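Local coordinates for protein phytochromobilin synthase (Solanum lycopersicum, PDB 6KME) that probably catalyses the ferredoxin-dependent reduction of biliverdin IX alpha to phytochromobilin, the chromophore of plant phytochromes, at residues Thr182-Ser185 and Asn190-Val193; Leu128-Leu133 and Gln203-Leu208. The protein carries 1 engineered substitution. One frame throughout, in Å; residues are numbered along the deposited sequence.

Contact 1 (Thr182-Ser185 and Asn190-Val193)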
loop_
_atom_site.group_PDB
_atom_site.type_symbol
_atom_site.label_atom_id
_atom_site.label_comp_id
_atom_site.label_asym_id
_atom_site.label_seq_id
_atom_site.Cartn_x
_atom_site.Cartn_y
_atom_site.Cartn_z
ATOM N N THR A 182 7.570 -10.403 -0.217
ATOM C CA THR A 182 7.975 -11.726 0.233
ATOM C C THR A 182 6.807 -12.695 0.121
ATOM O O THR A 182 5.635 -12.303 0.129
ATOM C CB THR A 182 8.538 -11.685 1.680
ATOM O OG1 THR A 182 9.166 -12.930 2.011
ATOM C CG2 THR A 182 7.455 -11.376 2.734
ATOM N N ARG A 183 7.160 -13.967 -0.025
ATOM C CA ARG A 183 6.253 -15.098 0.059
ATOM C C ARG A 183 6.840 -16.076 1.064
ATOM O O ARG A 183 8.050 -16.328 1.045
ATOM C CB ARG A 183 6.096 -15.811 -1.312
ATOM C CG ARG A 183 5.643 -14.936 -2.488
ATOM C CD ARG A 183 5.712 -15.752 -3.809
ATOM N NE ARG A 183 5.358 -14.975 -5.007
ATOM C CZ ARG A 183 4.146 -14.926 -5.552
ATOM N NH1 ARG A 183 3.133 -15.603 -5.013
ATOM N NH2 ARG A 183 3.937 -14.199 -6.642
ATOM N N PHE A 184 6.003 -16.631 1.939
ATOM C CA PHE A 184 6.522 -17.626 2.869
ATOM C C PHE A 184 5.383 -18.501 3.368
ATOM O O PHE A 184 4.218 -18.094 3.357
ATOM C CB PHE A 184 7.271 -16.978 4.049
ATOM C CG PHE A 184 6.453 -15.992 4.846
ATOM C CD1 PHE A 184 5.590 -16.425 5.845
ATOM C CD2 PHE A 184 6.583 -14.621 4.623
ATOM C CE1 PHE A 184 4.846 -15.495 6.605
ATOM C CE2 PHE A 184 5.845 -13.698 5.369
ATOM C CZ PHE A 184 4.976 -14.136 6.356
ATOM N N SER A 185 5.740 -19.718 3.774
ATOM C CA SER A 185 4.801 -20.648 4.378
ATOM C C SER A 185 4.513 -20.268 5.823
ATOM O O SER A 185 5.378 -19.754 6.538
ATOM C CB SER A 185 5.346 -22.071 4.322
ATOM O OG SER A 185 5.290 -22.561 2.992
ATOM N N ASN A 190 7.608 -17.249 11.315
ATOM C CA ASN A 190 7.448 -16.314 10.204
ATOM C C ASN A 190 6.419 -15.241 10.522
ATOM O O ASN A 190 6.614 -14.068 10.184
ATOM C CB ASN A 190 7.057 -17.057 8.926
ATOM C CG ASN A 190 8.238 -17.744 8.275
ATOM O OD1 ASN A 190 9.386 -17.415 8.565
ATOM N ND2 ASN A 190 7.967 -18.697 7.383
ATOM N N HIS A 191 5.310 -15.616 11.161
ATOM C CA HIS A 191 4.318 -14.595 11.487
ATOM C C HIS A 191 4.812 -13.659 12.583
ATOM O O HIS A 191 4.484 -12.464 12.575
ATOM C CB HIS A 191 2.997 -15.255 11.873
ATOM C CG HIS A 191 2.234 -15.783 10.692
ATOM N ND1 HIS A 191 1.722 -17.061 10.643
ATOM C CD2 HIS A 191 1.908 -15.202 9.513
ATOM C CE1 HIS A 191 1.108 -17.245 9.486
ATOM N NE2 HIS A 191 1.206 -16.130 8.782
ATOM N N SER A 192 5.596 -14.181 13.530
ATOM C CA SER A 192 6.222 -13.319 14.528
ATOM C C SER A 192 7.144 -12.298 13.869
ATOM O O SER A 192 7.140 -11.120 14.238
ATOM C CB SER A 192 6.984 -14.170 15.547
ATOM O OG SER A 192 7.789 -13.365 16.392
ATOM N N VAL A 193 7.931 -12.727 12.879
ATOM C CA VAL A 193 8.805 -11.795 12.168
ATOM C C VAL A 193 7.983 -10.758 11.410
ATOM O O VAL A 193 8.308 -9.559 11.409
ATOM C CB VAL A 193 9.751 -12.568 11.233
ATOM C CG1 VAL A 193 10.569 -11.611 10.399
ATOM C CG2 VAL A 193 10.666 -13.466 12.052
#

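Contact 2 (Leu128-Leu133 and Gln203-Leu208)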
loop_
_atom_site.group_PDB
_atom_site.type_symbol
_atom_site.label_atom_id
_atom_site.label_comp_id
_atom_site.label_asym_id
_atom_site.label_seq_id
_atom_site.Cartn_x
_atom_site.Cartn_y
_atom_site.Cartn_z
ATOM N N LEU A 128 5.008 -4.915 2.262
ATOM C CA LEU A 128 5.093 -3.956 3.359
ATOM C C LEU A 128 6.092 -2.879 2.956
ATOM O O LEU A 128 7.249 -3.199 2.658
ATOM C CB LEU A 128 5.534 -4.655 4.656
ATOM C CG LEU A 128 5.815 -3.767 5.883
ATOM C CD1 LEU A 128 4.540 -3.023 6.305
ATOM C CD2 LEU A 128 6.361 -4.619 7.020
ATOM N N ASP A 129 5.662 -1.610 2.941
ATOM C CA ASP A 129 6.549 -0.584 2.409
ATOM C C ASP A 129 6.128 0.806 2.860
ATOM O O ASP A 129 4.989 1.040 3.284
ATOM C CB ASP A 129 6.587 -0.627 0.880
ATOM C CG ASP A 129 7.751 0.159 0.286
ATOM O OD1 ASP A 129 8.787 0.359 0.972
ATOM O OD2 ASP A 129 7.629 0.575 -0.887
ATOM N N LEU A 130 7.087 1.722 2.770
ATOM C CA LEU A 130 6.829 3.165 2.778
ATOM C C LEU A 130 6.934 3.599 1.312
ATOM O O LEU A 130 8.017 3.935 0.829
ATOM C CB LEU A 130 7.825 3.882 3.691
ATOM C CG LEU A 130 7.558 3.873 5.210
ATOM C CD1 LEU A 130 7.417 2.459 5.800
ATOM C CD2 LEU A 130 8.618 4.697 6.011
ATOM N N ASN A 131 5.808 3.526 0.573
ATOM C CA ASN A 131 5.841 3.776 -0.879
ATOM C C ASN A 131 6.228 5.235 -1.133
ATOM O O ASN A 131 5.590 6.147 -0.584
ATOM C CB ASN A 131 4.483 3.502 -1.567
ATOM C CG ASN A 131 3.997 2.016 -1.503
ATOM O OD1 ASN A 131 2.789 1.782 -1.532
ATOM N ND2 ASN A 131 4.913 1.041 -1.464
ATOM N N PRO A 132 7.226 5.511 -1.978
ATOM C CA PRO A 132 7.593 6.914 -2.228
ATOM C C PRO A 132 6.494 7.670 -2.958
ATOM O O PRO A 132 5.896 7.172 -3.912
ATOM C CB PRO A 132 8.861 6.810 -3.089
ATOM C CG PRO A 132 8.795 5.433 -3.710
ATOM C CD PRO A 132 8.147 4.573 -2.643
ATOM N N LEU A 133 6.241 8.902 -2.511
ATOM C CA LEU A 133 5.274 9.733 -3.222
ATOM C C LEU A 133 5.797 10.122 -4.598
ATOM O O LEU A 133 5.046 10.124 -5.581
ATOM C CB LEU A 133 4.946 10.987 -2.405
ATOM C CG LEU A 133 3.924 11.920 -3.057
ATOM C CD1 LEU A 133 2.539 11.246 -3.157
ATOM C CD2 LEU A 133 3.862 13.279 -2.303
ATOM N N GLN A 203 6.367 2.408 12.926
ATOM C CA GLN A 203 6.984 3.388 13.811
ATOM C C GLN A 203 7.958 4.282 13.046
ATOM O O GLN A 203 8.051 5.485 13.318
ATOM C CB GLN A 203 7.676 2.681 14.982
ATOM C CG GLN A 203 6.690 2.066 15.987
ATOM C CD GLN A 203 7.380 1.341 17.131
ATOM O OE1 GLN A 203 8.354 0.621 16.924
ATOM N NE2 GLN A 203 6.885 1.541 18.345
ATOM N N ALA A 204 8.693 3.714 12.084
ATOM C CA ALA A 204 9.556 4.528 11.233
ATOM C C ALA A 204 8.746 5.575 10.481
ATOM O O ALA A 204 9.160 6.736 10.385
ATOM C CB ALA A 204 10.332 3.636 10.248
ATOM N N TRP A 205 7.586 5.178 9.945
ATOM C CA TRP A 205 6.742 6.102 9.192
ATOM C C TRP A 205 6.202 7.205 10.098
ATOM O O TRP A 205 6.161 8.379 9.703
ATOM C CB TRP A 205 5.597 5.338 8.520
ATOM C CG TRP A 205 4.706 6.240 7.686
ATOM C CD1 TRP A 205 4.912 6.619 6.391
ATOM C CD2 TRP A 205 3.498 6.894 8.110
ATOM N NE1 TRP A 205 3.913 7.474 5.982
ATOM C CE2 TRP A 205 3.034 7.662 7.017
ATOM C CE3 TRP A 205 2.766 6.907 9.312
ATOM C CZ2 TRP A 205 1.866 8.435 7.080
ATOM C CZ3 TRP A 205 1.609 7.677 9.379
ATOM C CH2 TRP A 205 1.170 8.434 8.267
ATOM N N LEU A 206 5.801 6.849 11.323
ATOM C CA LEU A 206 5.344 7.868 12.271
ATOM C C LEU A 206 6.457 8.851 12.617
ATOM O O LEU A 206 6.191 10.039 12.845
ATOM C CB LEU A 206 4.793 7.203 13.537
ATOM C CG LEU A 206 3.452 6.462 13.406
ATOM C CD1 LEU A 206 3.177 5.681 14.676
ATOM C CD2 LEU A 206 2.282 7.425 13.130
ATOM N N GLY A 207 7.707 8.383 12.656
ATOM C CA GLY A 207 8.824 9.289 12.873
ATOM C C GLY A 207 9.043 10.234 11.710
ATOM O O GLY A 207 9.425 11.387 11.911
ATOM N N LEU A 208 8.801 9.762 10.478
ATOM C CA LEU A 208 8.792 10.662 9.329
ATOM C C LEU A 208 7.665 11.679 9.436
ATOM O O LEU A 208 7.860 12.869 9.144
ATOM C CB LEU A 208 8.652 9.861 8.031
ATOM C CG LEU A 208 9.802 8.892 7.707
ATOM C CD1 LEU A 208 9.540 8.262 6.342
ATOM C CD2 LEU A 208 11.145 9.611 7.742
#

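Contact 1 (Thr182-Ser185 and Asn190-Val193)
Asn190, in the first turn of helix 188-211, touches both Phe184 and Ser185 at the end of strand 180-185. Its ND2 donates to Ser185 O at 2.9 Å, with an N-H...O angle of 166°. The acceptor lies almost in the amide plane of Asn190 and the donor in the carbonyl plane of Ser185, a nearly straight bond that restrains the turn of the amide. Closer to the helix, Asn190 CB comes within 3.5 Å of Phe184 CD1 and 3.6 Å of Phe184 CE1, meeting the ring obliquely. The backbone of Asn190 has its own partner, Ser187 OG, which binds its N. Phe184 holds its CG between the backbone N and the carbonyl carbon (chi1 57°), and its CD1-CE1 side then faces the helix, while Thr182 CG2 lies in the ring plane at the CD2-CE2 edge. One residue further on, His191 takes up the same ring in an offset edge-to-face pair: the edge of Phe184 is turned toward the imidazole face, with planes 69° apart and centroids 6.0 Å apart. Here the closest atoms are Phe184 CE1 and His191 CD2, at 4.1 Å. The polar end of His191 is held by Asn124 of the adjacent strand, whose OD1 bonds NE2 and whose ND2 binds Phe184 O, so one amide ties the histidine to the backbone of the phenylalanine it packs on. Arg183, between Thr182 and Phe184, touches biliverdin, whereas the Phe184 side chain lies well away from it. This is a tight strand-to-helix connection in the alpha/beta/alpha sandwich of the ferredoxin-dependent bilin reductases, in which the last strand of the central antiparallel sheet turns directly into the long helix packed against it.

Contact 2 (Leu128-Leu133 and Gln203-Leu208)
Leu130 packs across Trp205 and Leu208, joining strand 123-131 of the central antiparallel sheet to helix 188-211 in the alpha/beta/alpha sandwich of a ferredoxin-dependent bilin reductase. Leu130 contributes most of the buried surface, and its CD2 methyl makes the main approach, set beside two residues three positions apart on the helix. On one of them it meets both backbone and side chain, with Leu130 CD2 4.0 Å from Trp205 CA and equally close to Trp205 CB. On the other it meets a methyl tip to tip, with Leu130 CD2 3.7 Å from Leu208 CD1. Leu208 can reach this far because its side chain is extended at the second torsion (chi2 -176°), which carries CD1 out toward the strand. Trp205 has CG opposite the backbone N (chi1 -178°), and its indole presents an edge rather than a face to the leucine: Leu130 CG lies near the ring plane, 4.0 Å from Trp205 CD1. Next to that carbon, Trp205 NE1 is hydrogen-bonded to Pro111 O, so the buried polar atom is satisfied and the indole is held in place by the chain leading into strand 112-119. Phe113 of the neighbouring strand touches Leu130, and Leu110 and Tyr146 touch Leu208. The residues flanking Leu130 are polar and stay clear of the helix segment: Asp129 OD1 binds Ser176 OG, and Asn131 OD1 binds Tyr231 OH. Between those two side chains Asn131 ND2 donates to Asp129 OD2 at 2.8 Å, reaching the oxygen on its anti side from 27° outside the carboxylate plane.

In the fold
Contacts 1 and 2 set the same long helix, 188-211, against adjacent strands of one sheet, with centres about 20 Å apart and nearest atoms about 7 Å apart. Contact 1 joins neighbours in sequence at the sheet's outermost strand; contact 2 brings together segments some 70 residues apart. Their chemistry differs with their depth. Contact 1 is only partly buried and combines an amide-to-carbonyl bond with an aromatic pair. Contact 2, closer to the centre of the chain, is buried and purely apolar between its segments, with the indole N-H of Trp205 bonded to a residue outside both. The two thus meet the helix near its start and near its end.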